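Local atomic coordinates of odorant Binding Protein from Varroa destructor, form P2<1> (Varroa destructor, PDB entry 7NZA), a protein that probably binds and carries small semiochemical molecules in a wide open internal cavity. Residues H108-E114 / L128-M133; Y82-A87 / Q125-Y129. All coordinates share one frame; numbering follows the deposited sequence.

Contact 1. Residues H108-E114 / L128-M133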
# COMPACT_ATOMS: atom_id res chain seq x y z
N HIS A 108 -5.45 7.02 -23.21
CA HIS A 108 -4.94 5.67 -23.50
C HIS A 108 -4.17 5.73 -24.81
O HIS A 108 -3.09 5.13 -24.93
CB HIS A 108 -6.12 4.66 -23.57
CG HIS A 108 -5.73 3.37 -24.10
ND1 HIS A 108 -5.12 2.43 -23.34
CD2 HIS A 108 -5.84 2.90 -25.36
CE1 HIS A 108 -4.85 1.39 -24.09
NE2 HIS A 108 -5.30 1.65 -25.35
N ASP A 109 -4.76 6.27 -25.86
CA ASP A 109 -4.09 6.33 -27.18
C ASP A 109 -2.80 7.15 -27.03
O ASP A 109 -1.79 6.70 -27.62
CB ASP A 109 -5.03 6.87 -28.24
CG ASP A 109 -6.26 6.04 -28.53
OD1 ASP A 109 -6.17 4.84 -28.41
OD2 ASP A 109 -7.28 6.70 -28.86
N ALA A 110 -2.90 8.29 -26.39
CA ALA A 110 -1.69 9.14 -26.30
C ALA A 110 -0.57 8.43 -25.53
O ALA A 110 0.60 8.49 -25.90
CB ALA A 110 -2.02 10.45 -25.61
N CYS A 111 -0.93 7.71 -24.48
CA CYS A 111 0.05 7.02 -23.62
C CYS A 111 0.61 5.80 -24.36
O CYS A 111 1.82 5.56 -24.28
CB CYS A 111 -0.60 6.58 -22.33
SG CYS A 111 -0.91 7.97 -21.20
N GLN A 112 -0.20 5.06 -25.13
CA GLN A 112 0.32 3.96 -25.93
C GLN A 112 1.32 4.50 -26.94
O GLN A 112 2.34 3.88 -27.19
CB GLN A 112 -0.82 3.17 -26.55
CG GLN A 112 -0.33 2.06 -27.45
CD GLN A 112 -1.46 1.25 -28.02
OE1 GLN A 112 -2.61 1.42 -27.69
NE2 GLN A 112 -1.10 0.23 -28.80
N LYS A 113 0.97 5.59 -27.61
CA LYS A 113 1.86 6.19 -28.63
C LYS A 113 3.18 6.58 -27.98
O LYS A 113 4.25 6.31 -28.50
CB LYS A 113 1.16 7.38 -29.27
CG LYS A 113 2.04 8.06 -30.33
CD LYS A 113 1.45 9.29 -30.96
CE LYS A 113 2.33 9.96 -31.97
NZ LYS A 113 1.59 10.97 -32.73
N GLU A 114 3.09 7.32 -26.87
CA GLU A 114 4.32 7.75 -26.17
C GLU A 114 5.19 6.54 -25.83
O GLU A 114 6.42 6.53 -26.07
CB GLU A 114 3.99 8.61 -24.98
CG GLU A 114 5.24 9.08 -24.24
CD GLU A 114 4.97 9.85 -22.96
OE1 GLU A 114 3.81 10.05 -22.60
OE2 GLU A 114 5.93 10.23 -22.32
N LEU A 128 6.23 2.66 -19.05
CA LEU A 128 5.91 4.08 -19.35
C LEU A 128 4.39 4.23 -19.56
O LEU A 128 3.84 5.19 -19.05
CB LEU A 128 6.72 4.60 -20.53
CG LEU A 128 6.43 6.06 -20.91
CD1 LEU A 128 6.66 7.01 -19.74
CD2 LEU A 128 7.31 6.49 -22.08
N TYR A 129 3.73 3.29 -20.22
CA TYR A 129 2.26 3.37 -20.40
C TYR A 129 1.57 3.45 -19.04
O TYR A 129 0.71 4.31 -18.84
CB TYR A 129 1.75 2.15 -21.15
CG TYR A 129 0.26 2.04 -21.17
CD1 TYR A 129 -0.50 2.80 -22.05
CD2 TYR A 129 -0.40 1.23 -20.26
CE1 TYR A 129 -1.87 2.72 -22.04
CE2 TYR A 129 -1.78 1.13 -20.23
CZ TYR A 129 -2.53 1.91 -21.14
OH TYR A 129 -3.87 1.82 -21.04
N GLN A 130 1.97 2.60 -18.09
CA GLN A 130 1.25 2.57 -16.78
C GLN A 130 1.52 3.87 -16.05
O GLN A 130 0.61 4.45 -15.41
CB GLN A 130 1.67 1.38 -15.97
CG GLN A 130 1.10 0.09 -16.49
CD GLN A 130 1.33 -1.08 -15.60
OE1 GLN A 130 2.45 -1.30 -15.12
NE2 GLN A 130 0.32 -1.87 -15.30
N ALA A 131 2.76 4.39 -16.09
CA ALA A 131 3.05 5.66 -15.42
C ALA A 131 2.26 6.79 -16.06
O ALA A 131 1.73 7.67 -15.38
CB ALA A 131 4.54 5.95 -15.45
N CYS A 132 2.23 6.81 -17.36
CA CYS A 132 1.49 7.82 -18.17
C CYS A 132 -0.01 7.79 -17.82
O CYS A 132 -0.63 8.84 -17.62
CB CYS A 132 1.71 7.59 -19.65
SG CYS A 132 0.96 8.74 -20.82
N MET A 133 -0.55 6.61 -17.72
CA MET A 133 -2.01 6.49 -17.42
C MET A 133 -2.26 6.84 -15.95
O MET A 133 -3.27 7.45 -15.63
CB MET A 133 -2.52 5.10 -17.75
CG MET A 133 -2.56 4.92 -19.26
SD MET A 133 -3.67 6.06 -20.12
CE MET A 133 -5.27 5.29 -19.85
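Cys111 and Cys132 are joined by a disulfide, SG to SG 2.1 Å, whose chi3 of -76° gives it a left-handed twist. The two cysteines reach the bridge by different routes: Cys111 holds SG beside its own backbone N, while Cys132 sends SG anti to the backbone N. Met133, bent at both chi2 and chi3, brings SD up to the Cys111 end of the bridge, 3.5 Å from Cys111 SG, and sets its CE methyl against the CB and backbone of His108. The bridge ties helix 98-118 to helix 122-141, two consecutive helices that run roughly antiparallel at 145° as a helical hairpin, and it is one of three disulfides in this mostly helical, non-classical odorant-binding fold. One turn before Met133, Tyr129 lies alongside helix 98-118 with CD1 near Cys111 CB, while the CG methylene of Met133 covers one face of its ring toward the rim. The phenol OH meets His108 in the plane of the imidazole and hydrogen-bonds ND1 at 2.7 Å; either group could be the donor. The two ring planes are steeply inclined to each other, and this hydrogen bond, bent at 143°, helps hold the buried histidine in its orientation. On the exposed side, the extended Glu114 brings its OE1 to 3.6 Å from Cys132 SG.

Contact 2. Residues Y82-A87 / Q125-Y129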
# COMPACT_ATOMS: atom_id res chain seq x y z
N TYR A 82 2.84 -6.01 -24.72
CA TYR A 82 1.74 -5.72 -23.76
C TYR A 82 0.45 -5.56 -24.50
O TYR A 82 0.38 -4.93 -25.58
CB TYR A 82 2.07 -4.44 -23.00
CG TYR A 82 0.97 -3.99 -22.05
CD1 TYR A 82 0.67 -4.65 -20.87
CD2 TYR A 82 0.29 -2.84 -22.33
CE1 TYR A 82 -0.32 -4.18 -20.02
CE2 TYR A 82 -0.68 -2.38 -21.51
CZ TYR A 82 -1.01 -3.02 -20.37
OH TYR A 82 -1.97 -2.49 -19.54
N LYS A 83 -0.62 -6.07 -23.93
CA LYS A 83 -1.97 -6.07 -24.51
C LYS A 83 -2.68 -4.75 -24.26
O LYS A 83 -3.61 -4.63 -23.49
CB LYS A 83 -2.79 -7.25 -24.01
CG LYS A 83 -2.29 -8.60 -24.47
CD LYS A 83 -3.15 -9.76 -23.96
CE LYS A 83 -2.56 -11.10 -24.38
NZ LYS A 83 -3.27 -12.20 -23.70
N PHE A 84 -2.24 -3.74 -25.01
CA PHE A 84 -2.85 -2.38 -24.91
C PHE A 84 -4.34 -2.43 -25.15
O PHE A 84 -5.11 -1.73 -24.48
CB PHE A 84 -2.18 -1.42 -25.89
CG PHE A 84 -0.75 -1.11 -25.56
CD1 PHE A 84 -0.45 -0.12 -24.62
CD2 PHE A 84 0.29 -1.73 -26.20
CE1 PHE A 84 0.86 0.21 -24.31
CE2 PHE A 84 1.59 -1.37 -25.91
CZ PHE A 84 1.86 -0.43 -24.96
N ASP A 85 -4.81 -3.25 -26.11
CA ASP A 85 -6.26 -3.27 -26.42
C ASP A 85 -7.03 -3.89 -25.27
O ASP A 85 -8.14 -3.46 -24.96
CB ASP A 85 -6.60 -4.05 -27.70
CG ASP A 85 -5.97 -3.40 -28.93
OD1 ASP A 85 -5.46 -2.23 -28.86
OD2 ASP A 85 -6.05 -4.04 -30.00
N ARG A 86 -6.43 -4.86 -24.57
CA ARG A 86 -7.07 -5.38 -23.34
C ARG A 86 -7.21 -4.29 -22.31
O ARG A 86 -8.20 -4.19 -21.60
CB ARG A 86 -6.30 -6.60 -22.83
CG ARG A 86 -6.91 -7.22 -21.60
CD ARG A 86 -6.09 -8.37 -21.03
NE ARG A 86 -6.58 -8.77 -19.72
CZ ARG A 86 -5.97 -9.63 -18.90
NH1 ARG A 86 -4.94 -10.27 -19.35
NH2 ARG A 86 -6.44 -9.75 -17.67
N ALA A 87 -6.17 -3.47 -22.13
CA ALA A 87 -6.21 -2.37 -21.16
C ALA A 87 -7.35 -1.40 -21.49
O ALA A 87 -8.07 -0.93 -20.62
CB ALA A 87 -4.88 -1.68 -21.10
N GLN A 125 8.01 -0.33 -22.46
CA GLN A 125 6.76 0.22 -23.02
C GLN A 125 5.64 0.15 -21.95
O GLN A 125 4.94 1.13 -21.72
CB GLN A 125 6.29 -0.53 -24.23
CG GLN A 125 7.16 -0.30 -25.45
CD GLN A 125 6.70 -1.10 -26.63
OE1 GLN A 125 5.78 -1.91 -26.56
NE2 GLN A 125 7.27 -0.84 -27.80
N VAL A 126 5.45 -0.98 -21.31
CA VAL A 126 4.32 -1.11 -20.37
C VAL A 126 4.62 -0.25 -19.15
O VAL A 126 3.71 0.42 -18.60
CB VAL A 126 3.94 -2.57 -20.00
CG1 VAL A 126 5.03 -3.40 -19.44
CG2 VAL A 126 2.70 -2.54 -19.11
N GLN A 127 5.87 -0.16 -18.73
CA GLN A 127 6.22 0.71 -17.59
C GLN A 127 5.85 2.16 -17.88
O GLN A 127 5.24 2.84 -17.07
CB GLN A 127 7.72 0.57 -17.26
CG GLN A 127 8.09 -0.83 -16.68
CD GLN A 127 9.58 -1.06 -16.58
OE1 GLN A 127 10.37 -0.36 -17.22
NE2 GLN A 127 9.97 -2.09 -15.83
N LEU A 128 6.23 2.66 -19.05
CA LEU A 128 5.91 4.08 -19.35
C LEU A 128 4.39 4.23 -19.56
O LEU A 128 3.84 5.19 -19.05
CB LEU A 128 6.72 4.60 -20.53
CG LEU A 128 6.43 6.06 -20.91
CD1 LEU A 128 6.66 7.01 -19.74
CD2 LEU A 128 7.31 6.49 -22.08
N TYR A 129 3.73 3.29 -20.22
CA TYR A 129 2.26 3.37 -20.40
C TYR A 129 1.57 3.45 -19.04
O TYR A 129 0.71 4.31 -18.84
CB TYR A 129 1.75 2.15 -21.15
CG TYR A 129 0.26 2.04 -21.17
CD1 TYR A 129 -0.50 2.80 -22.05
CD2 TYR A 129 -0.40 1.23 -20.26
CE1 TYR A 129 -1.87 2.72 -22.04
CE2 TYR A 129 -1.78 1.13 -20.23
CZ TYR A 129 -2.53 1.91 -21.14
OH TYR A 129 -3.87 1.82 -21.04
O HOH W 1 4.85 -3.90 -24.70
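Phe84 turns its edge to the face of Tyr129, with centroids 5.2 Å apart and planes at 87°; its CE1 comes closest, 3.7 Å from Tyr129 CG. Tyr82 adds a third ring, its CE2 3.8 Å from Tyr129 CD2 and its plane inclined at 45° to that ring. Over one face of Tyr82 sits the CG2 methyl of Val126, a CH-pi contact 3.6 Å from the ring centroid; a Val126 chi1 of 56° puts CG2 anti to the backbone N, the position from which it reaches over the ring. Ala87 CB packs 3.6 Å from Tyr129 OH, whose hydrogen bond goes to His108. This buried aromatic cluster packs the start of helix 84-93 against helix 122-141. An inverse gamma turn centred on Lys83, the N-cap residue, separates Tyr82 from Phe84, and Tyr82 CD2 sits over the centre of the Phe84 ring face. A water links Tyr82 N to Gln125 OE1, 2.9 Å from each. Gln125 NE2 is held by His119 O, and the Tyr82 hydroxyl bonds Ser7 N of the second subunit. Replacing Tyr82 by an alanine would probably leave Val126 CG2 and Tyr129 without their aromatic neighbour and Ser7 of that subunit without its hydroxyl partner.

In the fold
Tyr129 belongs to both contacts, whose centres lie 7 Å apart: in contact 1 its hydroxyl and one ring edge meet helix 98-118, and in contact 2 its ring packs against the start of helix 84-93. Helix 122-141 is thus common to both. The other two segments also touch directly, His108 CE1 lying 3.2 Å from Phe84 O and Gln112 OE1 3.4 Å from Phe84 CB, which completes a three-helix junction. A bound sodium ion, at a site that includes Arg88 and Leu105, is about 4 Å from the His108 side chain and about 8 Å from that of Tyr129. Ala8 of the second subunit packs on Tyr82, Tyr129 and Met133, placing both contacts beside the dimer interface.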